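Local structure of Serine/threonine/tyrosine-interacting protein (Homo sapiens, 2R0B) at residues H36-R41 and P77-F82; I64-V69 and A138-Q143. The protein acts as a catalytically inactive phosphatase that anchors MAPK1 and MAPK3 in the nucleus and, by binding the F-box of FBXW7, keeps it out of its ubiquitin ligase complex. All blocks are in the same frame, centred on the assembly; numbering follows the deposited sequence.

Contact 1 (H36-R41 and P77-F82); sequences HIICIR and PMTKEF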
loop_
_atom_site.group_PDB
_atom_site.type_symbol
_atom_site.label_atom_id
_atom_site.label_comp_id
_atom_site.label_asym_id
_atom_site.label_seq_id
_atom_site.Cartn_x
_atom_site.Cartn_y
_atom_site.Cartn_z
ATOM N N HIS A 36 -6.349 10.051 -1.509
ATOM C CA HIS A 36 -5.075 9.678 -2.123
ATOM C C HIS A 36 -5.023 8.169 -2.391
ATOM O O HIS A 36 -5.463 7.388 -1.563
ATOM C CB HIS A 36 -3.951 10.012 -1.150
ATOM C CG HIS A 36 -3.660 11.473 -1.014
ATOM N ND1 HIS A 36 -4.469 12.333 -0.298
ATOM C CD2 HIS A 36 -2.622 12.216 -1.467
ATOM C CE1 HIS A 36 -3.953 13.549 -0.345
ATOM N NE2 HIS A 36 -2.830 13.504 -1.044
ATOM N N ILE A 37 -4.457 7.752 -3.527
ATOM C CA ILE A 37 -4.385 6.323 -3.841
ATOM C C ILE A 37 -2.988 5.958 -4.365
ATOM O O ILE A 37 -2.467 6.629 -5.259
ATOM C CB ILE A 37 -5.441 5.946 -4.911
ATOM C CG1 ILE A 37 -6.858 6.292 -4.415
ATOM C CG2 ILE A 37 -5.310 4.466 -5.321
ATOM C CD1 ILE A 37 -7.957 6.053 -5.443
ATOM N N ILE A 38 -2.353 4.975 -3.747
ATOM C CA ILE A 38 -1.109 4.402 -4.296
ATOM C C ILE A 38 -1.571 3.203 -5.126
ATOM O O ILE A 38 -2.120 2.247 -4.591
ATOM C CB ILE A 38 -0.091 3.982 -3.218
ATOM C CG1 ILE A 38 0.316 5.178 -2.357
ATOM C CG2 ILE A 38 1.174 3.382 -3.893
ATOM C CD1 ILE A 38 1.330 4.844 -1.259
ATOM N N CYS A 39 -1.353 3.280 -6.434
ATOM C CA CYS A 39 -1.827 2.254 -7.385
ATOM C C CYS A 39 -0.599 1.486 -7.899
ATOM O O CYS A 39 0.211 2.060 -8.641
ATOM C CB CYS A 39 -2.570 2.976 -8.519
ATOM S SG CYS A 39 -2.884 1.988 -10.025
ATOM N N ILE A 40 -0.423 0.234 -7.459
ATOM C CA ILE A 40 0.794 -0.527 -7.731
ATOM C C ILE A 40 0.474 -1.633 -8.737
ATOM O O ILE A 40 -0.468 -2.390 -8.533
ATOM C CB ILE A 40 1.349 -1.212 -6.463
ATOM C CG1 ILE A 40 1.750 -0.180 -5.400
ATOM C CG2 ILE A 40 2.542 -2.146 -6.830
ATOM C CD1 ILE A 40 1.638 -0.720 -3.959
ATOM N N ARG A 41 1.272 -1.737 -9.791
ATOM C CA ARG A 41 1.058 -2.742 -10.832
ATOM C C ARG A 41 2.291 -2.832 -11.732
ATOM O O ARG A 41 3.107 -1.903 -11.744
ATOM C CB ARG A 41 -0.199 -2.389 -11.645
ATOM C CG ARG A 41 -0.045 -1.346 -12.767
ATOM C CD ARG A 41 0.500 0.029 -12.364
ATOM N NE ARG A 41 0.643 0.869 -13.548
ATOM C CZ ARG A 41 1.711 0.900 -14.335
ATOM N NH1 ARG A 41 1.699 1.680 -15.415
ATOM N NH2 ARG A 41 2.788 0.163 -14.057
ATOM N N PRO A 77 10.929 5.549 0.871
ATOM C CA PRO A 77 10.877 6.965 1.264
ATOM C C PRO A 77 9.759 7.743 0.576
ATOM O O PRO A 77 9.090 8.534 1.248
ATOM C CB PRO A 77 12.285 7.494 0.884
ATOM C CG PRO A 77 13.156 6.231 0.973
ATOM C CD PRO A 77 12.262 5.179 0.349
ATOM N N MET A 78 9.530 7.451 -0.711
ATOM C CA MET A 78 8.513 8.092 -1.544
ATOM C C MET A 78 7.122 7.839 -0.971
ATOM O O MET A 78 6.307 8.750 -0.819
ATOM C CB MET A 78 8.627 7.525 -2.978
ATOM C CG MET A 78 7.591 7.996 -4.023
ATOM S SD MET A 78 7.900 7.367 -5.715
ATOM C CE MET A 78 9.641 7.722 -5.984
ATOM N N THR A 79 6.840 6.572 -0.669
ATOM C CA THR A 79 5.488 6.232 -0.216
ATOM C C THR A 79 5.220 6.720 1.204
ATOM O O THR A 79 4.104 7.141 1.510
ATOM C CB THR A 79 5.167 4.738 -0.378
ATOM O OG1 THR A 79 6.081 3.971 0.409
ATOM C CG2 THR A 79 5.293 4.357 -1.862
ATOM N N LYS A 80 6.246 6.705 2.049
ATOM C CA LYS A 80 6.140 7.266 3.402
ATOM C C LYS A 80 5.781 8.766 3.344
ATOM O O LYS A 80 4.870 9.223 4.042
ATOM C CB LYS A 80 7.449 7.037 4.168
ATOM C CG LYS A 80 7.668 7.865 5.469
ATOM C CD LYS A 80 6.876 7.376 6.666
ATOM C CE LYS A 80 7.273 8.140 7.958
ATOM N NZ LYS A 80 6.102 8.308 8.880
ATOM N N GLU A 81 6.485 9.509 2.488
ATOM C CA GLU A 81 6.219 10.938 2.260
ATOM C C GLU A 81 4.786 11.162 1.750
ATOM O O GLU A 81 4.072 12.034 2.253
ATOM C CB GLU A 81 7.283 11.510 1.298
ATOM C CG GLU A 81 7.009 12.908 0.741
ATOM C CD GLU A 81 8.096 13.367 -0.230
ATOM O OE1 GLU A 81 8.420 12.620 -1.184
ATOM O OE2 GLU A 81 8.629 14.484 -0.027
ATOM N N PHE A 82 4.353 10.327 0.811
ATOM C CA PHE A 82 3.044 10.462 0.184
ATOM C C PHE A 82 1.926 10.237 1.214
ATOM O O PHE A 82 0.983 11.048 1.330
ATOM C CB PHE A 82 2.943 9.473 -0.991
ATOM C CG PHE A 82 1.642 9.558 -1.780
ATOM C CD1 PHE A 82 1.468 10.515 -2.765
ATOM C CD2 PHE A 82 0.639 8.623 -1.587
ATOM C CE1 PHE A 82 0.308 10.593 -3.505
ATOM C CE2 PHE A 82 -0.531 8.665 -2.342
ATOM C CZ PHE A 82 -0.692 9.654 -3.309
#
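F82 drives its ring between H36 and I38, fastening helix 76-88 to strand 36-41 in the central sheet of a dual-specificity phosphatase fold. The short segments run at 158° to each other with axes 10.5 Å apart, a nearly antiparallel helix-on-sheet packing. No hydrogen bond crosses between the segments; the contacts are aromatic and apolar.

The two rings form a T-shaped pair: the imidazole presents its edge to the phenyl face, with planes at 76° and centroids 5.3 Å apart. CD2 of H36 leads the approach, 3.7 Å from CZ of F82. The phenyl reaches that far because CG of F82 stands anti to the backbone N (chi1 -177°), which swings the ring off the helix and onto the strand. I38 lies on the other side of the ring plane from H36, its side chain running counter to that of F82 and its CG1 3.5 Å from CD2 of F82. With F82 cut back to an alanine, the H36 edge would probably lose its aromatic partner and a gap would be likely to open beside CG1 of I38.

One turn earlier in the helix, T79 stands roughly perpendicular to I38 and also touches L62 and F107, tying this layer to strand 58-63 and helix 103-116. Here the end of the isoleucine does the touching, with CD1 of I38 3.9 Å from CB of T79.

Contact 2 (I64-V69 and A138-Q143); sequences IADNPV and AGFVHQ
This is a surface contact in which the loop 64-69, through A65, D66, N67 and P68, folds over G139 and F140 at the start of helix 138-152. In the dual-specificity phosphatase fold the loop follows strand 58-63, a place consistent with the general-acid loop of active relatives. The side chain of D66 lies about 4 Å from a bound sulfate ion, which probably comes from the crystallisation liquor.

The far end of the F140 ring meets three oxygens of the loop. The carbonyl of A65 comes to the ring edge in its plane, its O 3.6 Å from CZ of F140. N67 O approaches obliquely, 3.6 Å from CE1 of F140. From D66, whose CG extends anti to the backbone N (chi1 -175°), OD1 reaches CE2 of F140 at 3.5 Å, with the carboxylate tilted 32° from the ring plane. The hydrogen bonds of OD1 go to S102 OG and N137 ND2 instead, and probably hold the carboxylate beside the ring.

The loop is shaped from within. D66 centres an inverse gamma turn, closed by a weak bond from N67 N to A65 O, and N67 OD1 accepts V69 N in the carbonyl plane, forming an Asx turn.

Where the backbones come closest, G139 CA packs 3.4 Å from P68 O in a CA-H...O contact with 156° at the hydrogen. A beta carbon built on G139 would fall 2.0 Å from P68 O, so the approach depends on the missing side chain. Q143, whose OE1 accepts from the backbone of I72 and I73 and whose NE2 bonds to E70 O, joins less directly: one water donates to P68 O at 2.6 Å and weakly accepts from NE2 of Q143 at 3.0 Å.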
loop_
_atom_site.group_PDB
_atom_site.type_symbol
_atom_site.label_atom_id
_atom_site.label_comp_id
_atom_site.label_asym_id
_atom_site.label_seq_id
_atom_site.Cartn_x
_atom_site.Cartn_y
_atom_site.Cartn_z
ATOM N N ILE A 64 5.789 -1.912 -10.440
ATOM C CA ILE A 64 6.498 -2.893 -9.596
ATOM C C ILE A 64 6.013 -4.299 -9.926
ATOM O O ILE A 64 4.801 -4.523 -9.979
ATOM C CB ILE A 64 6.219 -2.636 -8.074
ATOM C CG1 ILE A 64 6.818 -1.285 -7.639
ATOM C CG2 ILE A 64 6.770 -3.811 -7.214
ATOM C CD1 ILE A 64 6.485 -0.806 -6.260
ATOM N N ALA A 65 6.944 -5.230 -10.153
ATOM C CA ALA A 65 6.612 -6.657 -10.299
ATOM C C ALA A 65 6.561 -7.374 -8.957
ATOM O O ALA A 65 7.345 -7.059 -8.045
ATOM C CB ALA A 65 7.626 -7.327 -11.187
ATOM N N ASP A 66 5.650 -8.337 -8.827
ATOM C CA ASP A 66 5.595 -9.174 -7.620
ATOM C C ASP A 66 6.537 -10.373 -7.706
ATOM O O ASP A 66 6.126 -11.500 -7.994
ATOM C CB ASP A 66 4.162 -9.630 -7.301
ATOM C CG ASP A 66 4.076 -10.403 -5.992
ATOM O OD1 ASP A 66 4.920 -10.156 -5.105
ATOM O OD2 ASP A 66 3.167 -11.251 -5.841
ATOM N N ASN A 67 7.824 -10.115 -7.507
ATOM C CA ASN A 67 8.805 -11.192 -7.458
ATOM C C ASN A 67 9.956 -10.858 -6.508
ATOM O O ASN A 67 10.228 -9.681 -6.273
ATOM C CB ASN A 67 9.276 -11.625 -8.850
ATOM C CG ASN A 67 10.201 -10.635 -9.497
ATOM O OD1 ASN A 67 11.335 -10.431 -9.046
ATOM N ND2 ASN A 67 9.757 -10.056 -10.598
ATOM N N PRO A 68 10.600 -11.894 -5.944
ATOM C CA PRO A 68 11.628 -11.663 -4.913
ATOM C C PRO A 68 12.868 -10.841 -5.301
ATOM O O PRO A 68 13.604 -10.387 -4.413
ATOM C CB PRO A 68 11.997 -13.070 -4.424
ATOM C CG PRO A 68 11.392 -14.040 -5.391
ATOM C CD PRO A 68 10.341 -13.325 -6.195
ATOM N N VAL A 69 13.124 -10.642 -6.588
ATOM C CA VAL A 69 14.266 -9.794 -6.938
ATOM C C VAL A 69 13.885 -8.349 -7.299
ATOM O O VAL A 69 14.751 -7.505 -7.512
ATOM C CB VAL A 69 15.177 -10.434 -8.015
ATOM C CG1 VAL A 69 15.418 -11.907 -7.693
ATOM C CG2 VAL A 69 14.578 -10.285 -9.390
ATOM N N ALA A 138 9.441 -13.363 -0.082
ATOM C CA ALA A 138 10.619 -13.365 0.778
ATOM C C ALA A 138 11.584 -12.240 0.446
ATOM O O ALA A 138 12.232 -11.693 1.346
ATOM C CB ALA A 138 11.336 -14.736 0.694
ATOM N N GLY A 139 11.642 -11.851 -0.826
ATOM C CA GLY A 139 12.548 -10.782 -1.233
ATOM C C GLY A 139 12.104 -9.487 -0.584
ATOM O O GLY A 139 12.918 -8.698 -0.088
ATOM N N PHE A 140 10.789 -9.301 -0.563
ATOM C CA PHE A 140 10.155 -8.129 0.006
ATOM C C PHE A 140 10.349 -8.111 1.525
ATOM O O PHE A 140 10.548 -7.041 2.123
ATOM C CB PHE A 140 8.654 -8.126 -0.317
ATOM C CG PHE A 140 8.333 -7.836 -1.762
ATOM C CD1 PHE A 140 9.325 -7.483 -2.677
ATOM C CD2 PHE A 140 7.002 -7.902 -2.203
ATOM C CE1 PHE A 140 8.984 -7.179 -4.014
ATOM C CE2 PHE A 140 6.669 -7.614 -3.535
ATOM C CZ PHE A 140 7.655 -7.267 -4.431
ATOM N N VAL A 141 10.299 -9.279 2.158
ATOM C CA VAL A 141 10.515 -9.343 3.605
ATOM C C VAL A 141 11.939 -8.908 3.958
ATOM O O VAL A 141 12.145 -8.052 4.827
ATOM C CB VAL A 141 10.221 -10.721 4.168
ATOM C CG1 VAL A 141 10.571 -10.762 5.678
ATOM C CG2 VAL A 141 8.765 -11.079 3.938
ATOM N N HIS A 142 12.916 -9.483 3.263
ATOM C CA HIS A 142 14.289 -9.022 3.409
ATOM C C HIS A 142 14.431 -7.511 3.204
ATOM O O HIS A 142 15.172 -6.862 3.953
ATOM C CB HIS A 142 15.219 -9.791 2.472
ATOM C CG HIS A 142 15.507 -11.182 2.931
ATOM N ND1 HIS A 142 16.736 -11.562 3.432
ATOM C CD2 HIS A 142 14.712 -12.272 3.014
ATOM C CE1 HIS A 142 16.695 -12.840 3.767
ATOM N NE2 HIS A 142 15.475 -13.294 3.531
ATOM N N GLN A 143 13.755 -6.960 2.188
ATOM C CA GLN A 143 13.904 -5.517 1.907
ATOM C C GLN A 143 13.266 -4.650 2.990
ATOM O O GLN A 143 13.764 -3.555 3.283
ATOM C CB GLN A 143 13.358 -5.142 0.532
ATOM C CG GLN A 143 14.222 -5.645 -0.602
ATOM C CD GLN A 143 13.631 -5.356 -1.948
ATOM O OE1 GLN A 143 13.344 -4.194 -2.298
ATOM N NE2 GLN A 143 13.468 -6.411 -2.737
HETATM O O HOH W 1 15.279 -8.774 -3.316
#

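Overall arrangement
The segments alternate along the chain: 36-41, 64-69, 77-82, 138-143. Contact 1 lies near the middle of the domain, its centre about 7 Å from the centre of the chain, where helix 76-88 packs on the sheet; contact 2 is a surface contact, its centre about 14 Å from the centre of the chain. The centres of the two contacts are about 17 Å apart. The loop of contact 2 also leads from strand 58-63 toward helix 76-88. Within this one phosphatase-like domain the end of strand 36-41 is joined directly to the loop 64-69: I40 CG2 packs 3.9 Å from I64 CB, and I64 N probably donates to R41 O at 3.0 Å.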